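Long-range contacts in exoglucanase A (Cellulomonas fimi, PDB 7CBD), which hydrolyses beta-1,4-glucosidic linkages of cellulose with inversion of the anomeric configuration, releasing cellobiose, through the family 6 catalytic domain of this chain: residues 146-154 against 167-178; 222-230 against 281-290. All blocks are in the same frame, centred on the assembly; numbering follows the deposited sequence. Where two conformers were deposited one is given.

Interaction 1 of 2, residues 146-154 against 167-178; sequences IEPDSLPNL and APYYRQGVKYAL
With CG beside the backbone N and anti to the carbonyl carbon in both (chi1 -72° and -52°), the Y170 and L154 side chains cross obliquely, L154 CD2 against Y170 CD1. The contact belongs to the parallel-stranded barrel of glycosyl hydrolase family 6. Here the loop after strand 141-146 packs on helix 161-182, which leads on to the next parallel strand, 187-192. The loop carries D149, the predicted proton donor.

At the start of the helix segment, L154 CD2 also lies 3.6 Å from A167 CB. The Y170 ring lies against the turn of 150-153. S150 CB sits over one face, toward the rim, and S150 O is 3.4 Å from Y170 CE1. The Y170 hydroxyl is hydrogen-bonded to G98 O.

One helical turn on, L151 and V174 meet tip to tip, CD1 to CG1 at 4.1 Å. L151 CD2 turns back to Y170 CB, 4.0 Å away. I146 ends the strand and its CG1 is 4.2 Å from L178 CD2. R171, at the margin, makes a salt bridge with E214.

No hydrogen bond joins the two segments, but the loop is braced by its own side-chain bonds. S150 OG gives a bond of 2.7 Å to E147 O, in the carbonyl plane. E147 OE2 is hydrogen-bonded to Y120 OH and D95 N. The type I turn from S150 to N153 is closed by N153 N on S150 O. N153 OD1 is hydrogen-bonded to N157 ND2. From N153, ND2 adds a second bond to S150 O, on the same face as the first. The same ND2 reaches D149 OD1 at 3.2 Å, nearly straight (165°), from above the carboxylate plane.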
ATOM      1  N   ILE A 146       4.224  -8.460  -2.647  1.00  4.93           N
ATOM      2  CA  ILE A 146       5.577  -8.669  -3.163  1.00  5.40           C
ATOM      3  C   ILE A 146       6.144  -7.337  -3.654  1.00  5.26           C
ATOM      4  O   ILE A 146       5.803  -6.857  -4.742  1.00  5.44           O
ATOM      5  CB  ILE A 146       5.618  -9.725  -4.273  1.00  5.94           C
ATOM      6  CG1 ILE A 146       4.943 -11.033  -3.849  1.00  6.93           C
ATOM      7  CG2 ILE A 146       7.064  -9.979  -4.695  1.00  6.97           C
ATOM      8  CD1 ILE A 146       5.567 -11.697  -2.651  1.00  7.71           C
ATOM      9  N   GLU A 147       7.036  -6.762  -2.853  1.00  5.11           N
ATOM     10  CA  GLU A 147       7.963  -5.685  -3.199  1.00  4.88           C
ATOM     11  C   GLU A 147       7.290  -4.443  -3.773  1.00  4.71           C
ATOM     12  O   GLU A 147       7.406  -4.147  -4.971  1.00  5.41           O
ATOM     13  CB  GLU A 147       9.106  -6.207  -4.072  1.00  5.53           C
ATOM     14  CG  GLU A 147       9.979  -7.238  -3.366  1.00  5.42           C
ATOM     15  CD  GLU A 147      10.891  -6.659  -2.285  1.00  5.42           C
ATOM     16  OE1 GLU A 147      11.038  -5.419  -2.191  1.00  5.79           O
ATOM     17  OE2 GLU A 147      11.478  -7.455  -1.518  1.00  5.66           O
ATOM     18  N   PRO A 148       6.614  -3.668  -2.928  1.00  4.60           N
ATOM     19  CA  PRO A 148       6.115  -2.356  -3.360  1.00  5.83           C
ATOM     20  C   PRO A 148       7.226  -1.497  -3.955  1.00  5.58           C
ATOM     21  O   PRO A 148       8.401  -1.637  -3.611  1.00  5.63           O
ATOM     22  CB  PRO A 148       5.581  -1.743  -2.058  1.00  6.87           C
ATOM     23  CG  PRO A 148       5.256  -2.937  -1.190  1.00  6.94           C
ATOM     24  CD  PRO A 148       6.301  -3.958  -1.520  1.00  6.23           C
ATOM     25  N   ASP A 149       6.841  -0.609  -4.874  1.00  5.74           N
ATOM     26  CA  ASP A 149       7.768   0.367  -5.453  1.00  6.48           C
ATOM     27  C   ASP A 149       8.967  -0.290  -6.134  1.00  5.68           C
ATOM     28  O   ASP A 149      10.100   0.177  -6.000  1.00  6.55           O
ATOM     29  CB  ASP A 149       8.223   1.394  -4.414  1.00  8.42           C
ATOM     30  CG  ASP A 149       8.982   2.550  -5.032  1.00  9.31           C
ATOM     31  OD1 ASP A 149       8.707   2.880  -6.207  1.00 10.30           O
ATOM     32  OD2 ASP A 149       9.877   3.101  -4.355  1.00  9.57           O
ATOM     33  N   SER A 150       8.728  -1.371  -6.881  1.00  5.63           N
ATOM     34  CA  SER A 150       9.833  -2.072  -7.531  1.00  5.47           C
ATOM     35  C   SER A 150       9.691  -2.086  -9.050  1.00  5.13           C
ATOM     36  O   SER A 150      10.107  -1.136  -9.723  1.00  5.65           O
ATOM     37  CB  SER A 150      10.031  -3.485  -6.952  1.00  5.43           C
ATOM     38  OG  SER A 150       8.909  -4.327  -7.181  1.00  5.63           O
ATOM     39  N   LEU A 151       9.081  -3.143  -9.591  1.00  5.54           N
ATOM     40  CA  LEU A 151       9.163  -3.408 -11.028  1.00  6.83           C
ATOM     41  C   LEU A 151       8.722  -2.261 -11.930  1.00  7.66           C
ATOM     42  O   LEU A 151       9.374  -2.050 -12.969  1.00  8.95           O
ATOM     43  CB  LEU A 151       8.445  -4.714 -11.386  1.00  7.33           C
ATOM     44  CG  LEU A 151       9.134  -5.977 -10.871  1.00  8.35           C
ATOM     45  CD1 LEU A 151       8.187  -7.165 -10.948  1.00  9.02           C
ATOM     46  CD2 LEU A 151      10.402  -6.272 -11.654  1.00 10.18           C
ATOM     47  N   PRO A 152       7.653  -1.514 -11.638  1.00  7.71           N
ATOM     48  CA  PRO A 152       7.253  -0.438 -12.559  1.00  8.73           C
ATOM     49  C   PRO A 152       8.262   0.697 -12.678  1.00  7.63           C
ATOM     50  O   PRO A 152       8.142   1.504 -13.608  1.00  8.46           O
ATOM     51  CB  PRO A 152       5.924   0.050 -11.978  1.00 11.07           C
ATOM     52  CG  PRO A 152       5.397  -1.128 -11.195  1.00 11.10           C
ATOM     53  CD  PRO A 152       6.630  -1.740 -10.597  1.00  9.94           C
ATOM     54  N   ASN A 153       9.239   0.794 -11.773  1.00  6.54           N
ATOM     55  CA  ASN A 153      10.322   1.747 -11.992  1.00  6.25           C
ATOM     56  C   ASN A 153      11.089   1.424 -13.263  1.00  7.25           C
ATOM     57  O   ASN A 153      11.701   2.316 -13.858  1.00  8.24           O
ATOM     58  CB  ASN A 153      11.295   1.720 -10.817  1.00  6.49           C
ATOM     59  CG  ASN A 153      10.748   2.404  -9.600  1.00  6.54           C
ATOM     60  OD1 ASN A 153      10.629   3.628  -9.568  1.00  8.79           O
ATOM     61  ND2 ASN A 153      10.403   1.620  -8.587  1.00  7.50           N
ATOM     62  N   LEU A 154      11.071   0.162 -13.695  1.00  7.92           N
ATOM     63  CA  LEU A 154      11.883  -0.250 -14.831  1.00 10.71           C
ATOM     64  C   LEU A 154      11.296   0.186 -16.164  1.00 12.75           C
ATOM     65  O   LEU A 154      12.006   0.148 -17.176  1.00 14.85           O
ATOM     66  CB  LEU A 154      12.123  -1.766 -14.793  1.00 10.94           C
ATOM     67  CG  LEU A 154      12.664  -2.315 -13.462  1.00 12.31           C
ATOM     68  CD1 LEU A 154      13.030  -3.785 -13.612  1.00 13.99           C
ATOM     69  CD2 LEU A 154      13.839  -1.503 -12.915  1.00 13.42           C
ATOM     70  N   ALA A 167      17.664  -2.684 -11.979  1.00 10.66           N
ATOM     71  CA  ALA A 167      16.833  -3.490 -12.875  1.00 11.41           C
ATOM     72  C   ALA A 167      17.123  -4.984 -12.838  1.00 10.77           C
ATOM     73  O   ALA A 167      16.178  -5.761 -12.622  1.00 10.34           O
ATOM     74  CB  ALA A 167      16.860  -2.920 -14.302  1.00 11.92           C
ATOM     75  N   PRO A 168      18.354  -5.458 -13.042  1.00 11.14           N
ATOM     76  CA  PRO A 168      18.558  -6.913 -12.998  1.00 12.13           C
ATOM     77  C   PRO A 168      18.257  -7.506 -11.636  1.00 10.39           C
ATOM     78  O   PRO A 168      17.800  -8.651 -11.550  1.00 10.88           O
ATOM     79  CB  PRO A 168      20.030  -7.080 -13.398  1.00 13.94           C
ATOM     80  CG  PRO A 168      20.657  -5.767 -13.082  1.00 13.10           C
ATOM     81  CD  PRO A 168      19.605  -4.742 -13.358  1.00 12.18           C
ATOM     82  N   TYR A 169      18.461  -6.739 -10.566  1.00  8.65           N
ATOM     83  CA  TYR A 169      18.204  -7.252  -9.228  1.00  8.89           C
ATOM     84  C   TYR A 169      16.724  -7.261  -8.886  1.00  8.47           C
ATOM     85  O   TYR A 169      16.278  -8.151  -8.158  1.00  9.23           O
ATOM     86  CB  TYR A 169      19.031  -6.475  -8.207  1.00 10.35           C
ATOM     87  CG  TYR A 169      20.495  -6.552  -8.550  1.00 10.52           C
ATOM     88  CD1 TYR A 169      21.173  -7.759  -8.467  1.00 11.73           C
ATOM     89  CD2 TYR A 169      21.186  -5.439  -9.002  1.00 11.75           C
ATOM     90  CE1 TYR A 169      22.505  -7.853  -8.797  1.00 12.54           C
ATOM     91  CE2 TYR A 169      22.516  -5.522  -9.336  1.00 13.21           C
ATOM     92  CZ  TYR A 169      23.171  -6.731  -9.232  1.00 14.47           C
ATOM     93  OH  TYR A 169      24.497  -6.820  -9.565  1.00 16.01           O
ATOM     94  N   TYR A 170      15.944  -6.310  -9.404  1.00  7.94           N
ATOM     95  CA  TYR A 170      14.498  -6.403  -9.230  1.00  7.66           C
ATOM     96  C   TYR A 170      13.962  -7.635  -9.941  1.00  8.10           C
ATOM     97  O   TYR A 170      13.156  -8.384  -9.382  1.00  8.50           O
ATOM     98  CB  TYR A 170      13.795  -5.158  -9.770  1.00  8.32           C
ATOM     99  CG  TYR A 170      13.947  -3.874  -8.979  1.00  7.45           C
ATOM    100  CD1 TYR A 170      13.246  -2.743  -9.366  1.00  7.08           C
ATOM    101  CD2 TYR A 170      14.781  -3.778  -7.865  1.00  7.30           C
ATOM    102  CE1 TYR A 170      13.367  -1.545  -8.686  1.00  6.70           C
ATOM    103  CE2 TYR A 170      14.906  -2.571  -7.157  1.00  6.54           C
ATOM    104  CZ  TYR A 170      14.201  -1.458  -7.589  1.00  5.98           C
ATOM    105  OH  TYR A 170      14.313  -0.244  -6.942  1.00  6.73           O
ATOM    106  N   ARG A 171      14.410  -7.873 -11.174  1.00  8.20           N
ATOM    107  CA  ARG A 171      13.920  -9.029 -11.914  1.00  9.19           C
ATOM    108  C   ARG A 171      14.325 -10.333 -11.230  1.00  9.31           C
ATOM    109  O   ARG A 171      13.499 -11.230 -11.034  1.00  9.31           O
ATOM    110  CB  ARG A 171      14.433  -8.981 -13.349  1.00 10.72           C
ATOM    111  CG  ARG A 171      13.748  -7.943 -14.222  1.00 11.27           C
ATOM    112  CD  ARG A 171      14.309  -8.059 -15.622  1.00 12.21           C
ATOM    113  NE  ARG A 171      13.764  -7.108 -16.584  1.00 13.53           N
ATOM    114  CZ  ARG A 171      12.764  -7.381 -17.416  1.00 13.77           C
ATOM    115  NH1 ARG A 171      12.163  -8.565 -17.380  1.00 14.64           N
ATOM    116  NH2 ARG A 171      12.361  -6.465 -18.285  1.00 14.38           N
ATOM    117  N   GLN A 172      15.597 -10.451 -10.847  0.65  8.50           N
ATOM    118  CA  GLN A 172      16.065 -11.701 -10.256  0.65  9.02           C
ATOM    119  C   GLN A 172      15.567 -11.859  -8.824  0.65  8.97           C
ATOM    120  O   GLN A 172      15.255 -12.977  -8.390  0.65  9.40           O
ATOM    121  CB  GLN A 172      17.588 -11.782 -10.336  0.65 11.70           C
ATOM    122  CG  GLN A 172      18.110 -11.779 -11.772  0.65 14.11           C
ATOM    123  CD  GLN A 172      19.606 -11.576 -11.867  0.65 16.63           C
ATOM    124  OE1 GLN A 172      20.356 -11.975 -10.977  0.65 17.06           O
ATOM    125  NE2 GLN A 172      20.051 -10.953 -12.956  0.65 18.46           N
ATOM    126  N   GLY A 173      15.472 -10.754  -8.082  1.00  7.97           N
ATOM    127  CA  GLY A 173      14.999 -10.833  -6.714  1.00  7.29           C
ATOM    128  C   GLY A 173      13.526 -11.165  -6.631  1.00  6.45           C
ATOM    129  O   GLY A 173      13.117 -11.989  -5.809  1.00  7.48           O
ATOM    130  N   VAL A 174      12.708 -10.541  -7.483  1.00  6.07           N
ATOM    131  CA  VAL A 174      11.288 -10.874  -7.486  1.00  6.16           C
ATOM    132  C   VAL A 174      11.079 -12.317  -7.937  1.00  5.62           C
ATOM    133  O   VAL A 174      10.253 -13.038  -7.368  1.00  6.72           O
ATOM    134  CB  VAL A 174      10.461  -9.859  -8.301  1.00  6.28           C
ATOM    135  CG1 VAL A 174       9.018 -10.340  -8.444  1.00  5.87           C
ATOM    136  CG2 VAL A 174      10.488  -8.500  -7.631  1.00  6.59           C
ATOM    137  N   LYS A 175      11.829 -12.772  -8.951  1.00  6.38           N
ATOM    138  CA  LYS A 175      11.751 -14.179  -9.344  1.00  7.18           C
ATOM    139  C   LYS A 175      12.042 -15.096  -8.160  1.00  7.33           C
ATOM    140  O   LYS A 175      11.324 -16.076  -7.926  1.00  7.21           O
ATOM    141  CB  LYS A 175      12.713 -14.480 -10.499  1.00  8.31           C
ATOM    142  CG  LYS A 175      12.897 -15.983 -10.738  1.00  9.61           C
ATOM    143  CD  LYS A 175      13.882 -16.312 -11.846  1.00 11.46           C
ATOM    144  CE  LYS A 175      14.402 -17.763 -11.727  1.00 11.98           C
ATOM    145  NZ  LYS A 175      13.339 -18.823 -11.823  1.00 12.21           N
ATOM    146  N   TYR A 176      13.096 -14.789  -7.401  1.00  6.98           N
ATOM    147  CA  TYR A 176      13.473 -15.641  -6.277  1.00  7.47           C
ATOM    148  C   TYR A 176      12.393 -15.641  -5.203  1.00  7.69           C
ATOM    149  O   TYR A 176      12.032 -16.696  -4.670  1.00  7.81           O
ATOM    150  CB  TYR A 176      14.806 -15.169  -5.705  1.00  7.42           C
ATOM    151  CG  TYR A 176      15.422 -16.138  -4.724  1.00  7.75           C
ATOM    152  CD1 TYR A 176      16.173 -17.221  -5.169  1.00  8.68           C
ATOM    153  CD2 TYR A 176      15.243 -15.979  -3.354  1.00  7.84           C
ATOM    154  CE1 TYR A 176      16.744 -18.106  -4.273  1.00  9.51           C
ATOM    155  CE2 TYR A 176      15.808 -16.863  -2.451  1.00  7.89           C
ATOM    156  CZ  TYR A 176      16.549 -17.927  -2.919  1.00  8.92           C
ATOM    157  OH  TYR A 176      17.112 -18.807  -2.022  1.00 10.24           O
ATOM    158  N   ALA A 177      11.874 -14.456  -4.862  1.00  7.07           N
ATOM    159  CA  ALA A 177      10.802 -14.358  -3.880  1.00  6.63           C
ATOM    160  C   ALA A 177       9.602 -15.181  -4.318  1.00  5.49           C
ATOM    161  O   ALA A 177       9.062 -15.978  -3.540  1.00  6.78           O
ATOM    162  CB  ALA A 177      10.414 -12.893  -3.686  1.00  7.67           C
ATOM    163  N   LEU A 178       9.188 -15.016  -5.578  1.00  5.49           N
ATOM    164  CA  LEU A 178       8.036 -15.753  -6.089  1.00  6.97           C
ATOM    165  C   LEU A 178       8.286 -17.256  -6.086  1.00  6.85           C
ATOM    166  O   LEU A 178       7.408 -18.034  -5.691  1.00  6.97           O
ATOM    167  CB  LEU A 178       7.685 -15.272  -7.495  1.00  7.14           C
ATOM    168  CG  LEU A 178       7.096 -13.863  -7.608  1.00  6.52           C
ATOM    169  CD1 LEU A 178       6.950 -13.507  -9.069  1.00  7.22           C
ATOM    170  CD2 LEU A 178       5.754 -13.764  -6.914  1.00  7.30           C
TER

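Interaction 2 of 2, residues 222-230 against 281-290; sequences GFASIDGFV and LVAAGFPSSI
F286 lies between F223 and F229, and aromatic contacts dominate. Both partners turn an edge to it, on opposite faces of its ring. The F223 edge meets one face, with planes at 80° and centroids 4.9 Å apart. The F229 edge meets the other, at 86° and 5.1 Å. Both are T-shaped stacks.

Two contacts cover ring faces. L281 CD1 makes a CH-pi contact 3.6 Å from the centroid of the F229 ring, 9° off its normal. G285 O lies over the centre of the F223 ring, 3.4 Å above its plane. G285, the first residue to leave helical angles after helix 270-283, has positive phi and forms a Schellman motif with two bonds back into the last turn.

Aliphatic contacts fill in the rest. I226 CD1 meets the edge of F286 near its plane, 3.9 Å from CE1. I290 CD1 is 3.6 Å from F229 CE2.

Helix 202-218 also touches F223, L281 and F286. The cluster lies away from the annotated active-site residues. Its setting is the beta-alpha-beta crossover between parallel strands 228-231 and 291-295 of the family 6 barrel.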
ATOM      1  N   GLY A 222       5.799 -20.415 -13.581  1.00  7.20           N
ATOM      2  CA  GLY A 222       5.145 -19.602 -14.593  1.00  7.47           C
ATOM      3  C   GLY A 222       4.063 -18.726 -13.993  1.00  7.04           C
ATOM      4  O   GLY A 222       4.206 -18.171 -12.897  1.00  7.73           O
ATOM      5  N   PHE A 223       2.949 -18.612 -14.716  1.00  7.68           N
ATOM      6  CA  PHE A 223       1.889 -17.708 -14.285  1.00  8.20           C
ATOM      7  C   PHE A 223       1.305 -18.104 -12.935  1.00  9.19           C
ATOM      8  O   PHE A 223       0.837 -17.239 -12.191  1.00 10.41           O
ATOM      9  CB  PHE A 223       0.822 -17.583 -15.371  1.00  8.78           C
ATOM     10  CG  PHE A 223       1.283 -16.780 -16.557  1.00  9.09           C
ATOM     11  CD1 PHE A 223       1.335 -15.397 -16.490  1.00  9.80           C
ATOM     12  CD2 PHE A 223       1.717 -17.406 -17.717  1.00  9.91           C
ATOM     13  CE1 PHE A 223       1.791 -14.649 -17.567  1.00 10.19           C
ATOM     14  CE2 PHE A 223       2.173 -16.667 -18.798  1.00 11.07           C
ATOM     15  CZ  PHE A 223       2.206 -15.287 -18.724  1.00 11.41           C
ATOM     16  N   ALA A 224       1.363 -19.386 -12.575  1.00  8.81           N
ATOM     17  CA  ALA A 224       0.840 -19.814 -11.280  1.00  8.90           C
ATOM     18  C   ALA A 224       1.579 -19.192 -10.098  1.00  7.41           C
ATOM     19  O   ALA A 224       1.061 -19.215  -8.974  1.00  8.29           O
ATOM     20  CB  ALA A 224       0.893 -21.337 -11.171  1.00 10.82           C
ATOM     21  N   SER A 225       2.779 -18.653 -10.319  0.80  6.63           N
ATOM     22  CA  SER A 225       3.551 -18.068  -9.224  0.80  6.42           C
ATOM     23  C   SER A 225       2.896 -16.835  -8.632  0.80  6.97           C
ATOM     24  O   SER A 225       3.191 -16.489  -7.481  0.80  7.77           O
ATOM     25  CB  SER A 225       4.941 -17.679  -9.714  0.80  6.38           C
ATOM     26  OG  SER A 225       5.654 -18.817 -10.153  0.80  6.08           O
ATOM     27  N   ILE A 226       2.052 -16.153  -9.397  1.00  6.29           N
ATOM     28  CA  ILE A 226       1.452 -14.890  -8.990  1.00  5.84           C
ATOM     29  C   ILE A 226      -0.049 -15.092  -8.865  1.00  5.24           C
ATOM     30  O   ILE A 226      -0.737 -15.341  -9.861  1.00  6.70           O
ATOM     31  CB  ILE A 226       1.781 -13.774  -9.994  1.00  6.58           C
ATOM     32  CG1 ILE A 226       3.293 -13.541 -10.058  1.00  7.75           C
ATOM     33  CG2 ILE A 226       1.056 -12.495  -9.629  1.00  7.36           C
ATOM     34  CD1 ILE A 226       3.737 -12.677 -11.223  1.00  8.76           C
ATOM     35  N   ASP A 227      -0.562 -14.959  -7.643  1.00  5.10           N
ATOM     36  CA  ASP A 227      -1.989 -15.156  -7.414  1.00  5.50           C
ATOM     37  C   ASP A 227      -2.816 -13.928  -7.761  1.00  5.43           C
ATOM     38  O   ASP A 227      -3.986 -14.058  -8.145  1.00  6.69           O
ATOM     39  CB  ASP A 227      -2.206 -15.550  -5.960  1.00  5.57           C
ATOM     40  CG  ASP A 227      -1.615 -16.900  -5.655  1.00  6.61           C
ATOM     41  OD1 ASP A 227      -2.215 -17.922  -6.050  1.00  6.98           O
ATOM     42  OD2 ASP A 227      -0.534 -16.939  -5.043  1.00  7.56           O
ATOM     43  N   GLY A 228      -2.233 -12.743  -7.651  1.00  5.71           N
ATOM     44  CA  GLY A 228      -2.979 -11.529  -7.892  1.00  5.48           C
ATOM     45  C   GLY A 228      -2.066 -10.331  -7.803  1.00  4.47           C
ATOM     46  O   GLY A 228      -0.839 -10.459  -7.765  1.00  5.47           O
ATOM     47  N   PHE A 229      -2.687  -9.157  -7.756  1.00  5.39           N
ATOM     48  CA  PHE A 229      -1.979  -7.884  -7.817  1.00  4.82           C
ATOM     49  C   PHE A 229      -2.597  -6.922  -6.813  1.00  5.35           C
ATOM     50  O   PHE A 229      -3.794  -6.984  -6.540  1.00  6.90           O
ATOM     51  CB  PHE A 229      -2.056  -7.324  -9.242  1.00  6.04           C
ATOM     52  CG  PHE A 229      -1.421  -8.229 -10.252  1.00  6.18           C
ATOM     53  CD1 PHE A 229      -0.085  -8.081 -10.587  1.00  7.43           C
ATOM     54  CD2 PHE A 229      -2.141  -9.272 -10.829  1.00  7.66           C
ATOM     55  CE1 PHE A 229       0.519  -8.943 -11.489  1.00  8.09           C
ATOM     56  CE2 PHE A 229      -1.543 -10.136 -11.724  1.00  8.26           C
ATOM     57  CZ  PHE A 229      -0.217  -9.967 -12.056  1.00  8.36           C
ATOM     58  N   VAL A 230      -1.777  -6.029  -6.259  1.00  5.05           N
ATOM     59  CA  VAL A 230      -2.250  -5.079  -5.252  1.00  4.96           C
ATOM     60  C   VAL A 230      -1.833  -3.662  -5.638  1.00  4.72           C
ATOM     61  O   VAL A 230      -0.666  -3.419  -5.976  1.00  5.60           O
ATOM     62  CB  VAL A 230      -1.786  -5.454  -3.824  1.00  4.64           C
ATOM     63  CG1 VAL A 230      -0.278  -5.653  -3.743  1.00  6.15           C
ATOM     64  CG2 VAL A 230      -2.272  -4.436  -2.803  1.00  5.67           C
ATOM     65  N   LEU A 281      -3.245  -7.199 -17.946  1.00  6.37           N
ATOM     66  CA  LEU A 281      -2.495  -8.352 -17.463  1.00  7.19           C
ATOM     67  C   LEU A 281      -2.997  -9.636 -18.105  1.00  6.10           C
ATOM     68  O   LEU A 281      -2.198 -10.482 -18.524  1.00  6.62           O
ATOM     69  CB  LEU A 281      -2.572  -8.429 -15.942  1.00  6.56           C
ATOM     70  CG  LEU A 281      -1.752  -7.348 -15.233  1.00  7.13           C
ATOM     71  CD1 LEU A 281      -2.245  -7.169 -13.801  1.00  8.17           C
ATOM     72  CD2 LEU A 281      -0.252  -7.656 -15.274  1.00  7.43           C
ATOM     73  N   VAL A 282      -4.318  -9.790 -18.218  1.00  6.72           N
ATOM     74  CA  VAL A 282      -4.858 -10.970 -18.888  1.00  7.58           C
ATOM     75  C   VAL A 282      -4.405 -11.006 -20.341  1.00  8.16           C
ATOM     76  O   VAL A 282      -3.955 -12.039 -20.845  1.00  8.63           O
ATOM     77  CB  VAL A 282      -6.390 -11.021 -18.761  1.00  8.99           C
ATOM     78  CG1 VAL A 282      -6.964 -12.123 -19.649  1.00 10.48           C
ATOM     79  CG2 VAL A 282      -6.786 -11.230 -17.312  1.00  9.43           C
ATOM     80  N   ALA A 283      -4.493  -9.868 -21.029  1.00  7.92           N
ATOM     81  CA  ALA A 283      -4.053  -9.818 -22.418  1.00  9.06           C
ATOM     82  C   ALA A 283      -2.573 -10.158 -22.554  1.00  9.26           C
ATOM     83  O   ALA A 283      -2.156 -10.738 -23.566  1.00 10.57           O
ATOM     84  CB  ALA A 283      -4.355  -8.441 -23.003  1.00 10.16           C
ATOM     85  N   ALA A 284      -1.772  -9.841 -21.536  1.00  7.46           N
ATOM     86  CA  ALA A 284      -0.340 -10.109 -21.556  1.00  7.53           C
ATOM     87  C   ALA A 284       0.006 -11.553 -21.220  1.00  6.98           C
ATOM     88  O   ALA A 284       1.182 -11.924 -21.317  1.00  8.11           O
ATOM     89  CB  ALA A 284       0.389  -9.163 -20.597  1.00  7.93           C
ATOM     90  N   GLY A 285      -0.968 -12.365 -20.802  1.00  8.22           N
ATOM     91  CA  GLY A 285      -0.729 -13.780 -20.594  1.00  8.37           C
ATOM     92  C   GLY A 285      -1.236 -14.336 -19.278  1.00  7.77           C
ATOM     93  O   GLY A 285      -1.267 -15.554 -19.106  1.00  8.15           O
ATOM     94  N   PHE A 286      -1.632 -13.475 -18.341  1.00  7.37           N
ATOM     95  CA  PHE A 286      -2.120 -13.958 -17.060  1.00  6.93           C
ATOM     96  C   PHE A 286      -3.508 -14.570 -17.218  1.00  7.21           C
ATOM     97  O   PHE A 286      -4.293 -14.132 -18.061  1.00  7.66           O
ATOM     98  CB  PHE A 286      -2.168 -12.810 -16.050  1.00  7.01           C
ATOM     99  CG  PHE A 286      -0.813 -12.427 -15.535  1.00  6.47           C
ATOM    100  CD1 PHE A 286      -0.268 -13.082 -14.437  1.00  7.05           C
ATOM    101  CD2 PHE A 286      -0.052 -11.460 -16.185  1.00  6.59           C
ATOM    102  CE1 PHE A 286       0.998 -12.762 -13.977  1.00  7.98           C
ATOM    103  CE2 PHE A 286       1.216 -11.138 -15.728  1.00  7.14           C
ATOM    104  CZ  PHE A 286       1.738 -11.791 -14.618  1.00  7.53           C
ATOM    105  N   PRO A 287      -3.837 -15.582 -16.417  1.00  6.93           N
ATOM    106  CA  PRO A 287      -5.186 -16.150 -16.477  1.00  7.19           C
ATOM    107  C   PRO A 287      -6.202 -15.160 -15.931  1.00  7.33           C
ATOM    108  O   PRO A 287      -5.905 -14.343 -15.055  1.00  8.43           O
ATOM    109  CB  PRO A 287      -5.090 -17.393 -15.587  1.00  7.73           C
ATOM    110  CG  PRO A 287      -4.009 -17.054 -14.591  1.00  8.02           C
ATOM    111  CD  PRO A 287      -3.013 -16.210 -15.366  1.00  7.42           C
ATOM    112  N   SER A 288      -7.424 -15.235 -16.462  1.00  8.25           N
ATOM    113  CA  SER A 288      -8.468 -14.304 -16.047  1.00 10.18           C
ATOM    114  C   SER A 288      -8.789 -14.409 -14.561  1.00  8.40           C
ATOM    115  O   SER A 288      -9.369 -13.474 -13.995  1.00  9.33           O
ATOM    116  CB  SER A 288      -9.727 -14.501 -16.894  1.00 13.59           C
ATOM    117  OG  SER A 288     -10.282 -15.786 -16.686  1.00 16.54           O
ATOM    118  N   SER A 289      -8.423 -15.521 -13.918  0.89  7.93           N
ATOM    119  CA  SER A 289      -8.692 -15.756 -12.505  0.89  7.16           C
ATOM    120  C   SER A 289      -7.864 -14.879 -11.572  0.89  7.15           C
ATOM    121  O   SER A 289      -8.140 -14.865 -10.371  0.89  7.28           O
ATOM    122  CB  SER A 289      -8.418 -17.227 -12.183  0.89  7.74           C
ATOM    123  OG  SER A 289      -7.137 -17.615 -12.659  0.89  8.36           O
ATOM    124  N   ILE A 290      -6.851 -14.165 -12.071  1.00  6.31           N
ATOM    125  CA  ILE A 290      -6.097 -13.281 -11.185  1.00  6.07           C
ATOM    126  C   ILE A 290      -7.053 -12.311 -10.498  1.00  6.66           C
ATOM    127  O   ILE A 290      -8.020 -11.825 -11.100  1.00  7.39           O
ATOM    128  CB  ILE A 290      -4.967 -12.532 -11.914  1.00  6.22           C
ATOM    129  CG1 ILE A 290      -5.514 -11.721 -13.100  1.00  6.89           C
ATOM    130  CG2 ILE A 290      -3.854 -13.509 -12.326  1.00  8.35           C
ATOM    131  CD1 ILE A 290      -4.560 -10.668 -13.660  1.00  7.60           C
TER

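In the fold
Interaction 1 closes along the chain before interaction 2 opens, and their centres are about 16 Å apart. Both belong to the same parallel-stranded sheet of the family 6 catalytic domain. Strand 187-192 lies between 141-146 of interaction 1 and 228-231 of interaction 2, and pairs with both. Helix 202-218 is a second shared neighbour: L151 touches its L211 and F212, and F223 and F286 touch A216. The two contacts also meet directly, where L178 packs on I226 and on the backbone of S225. Interaction 1 includes the predicted proton donor. Interaction 2, away from the annotated sites, packs the end of helix 270-283 and the loop after it against strand 228-231 and the 3-10 turn before it.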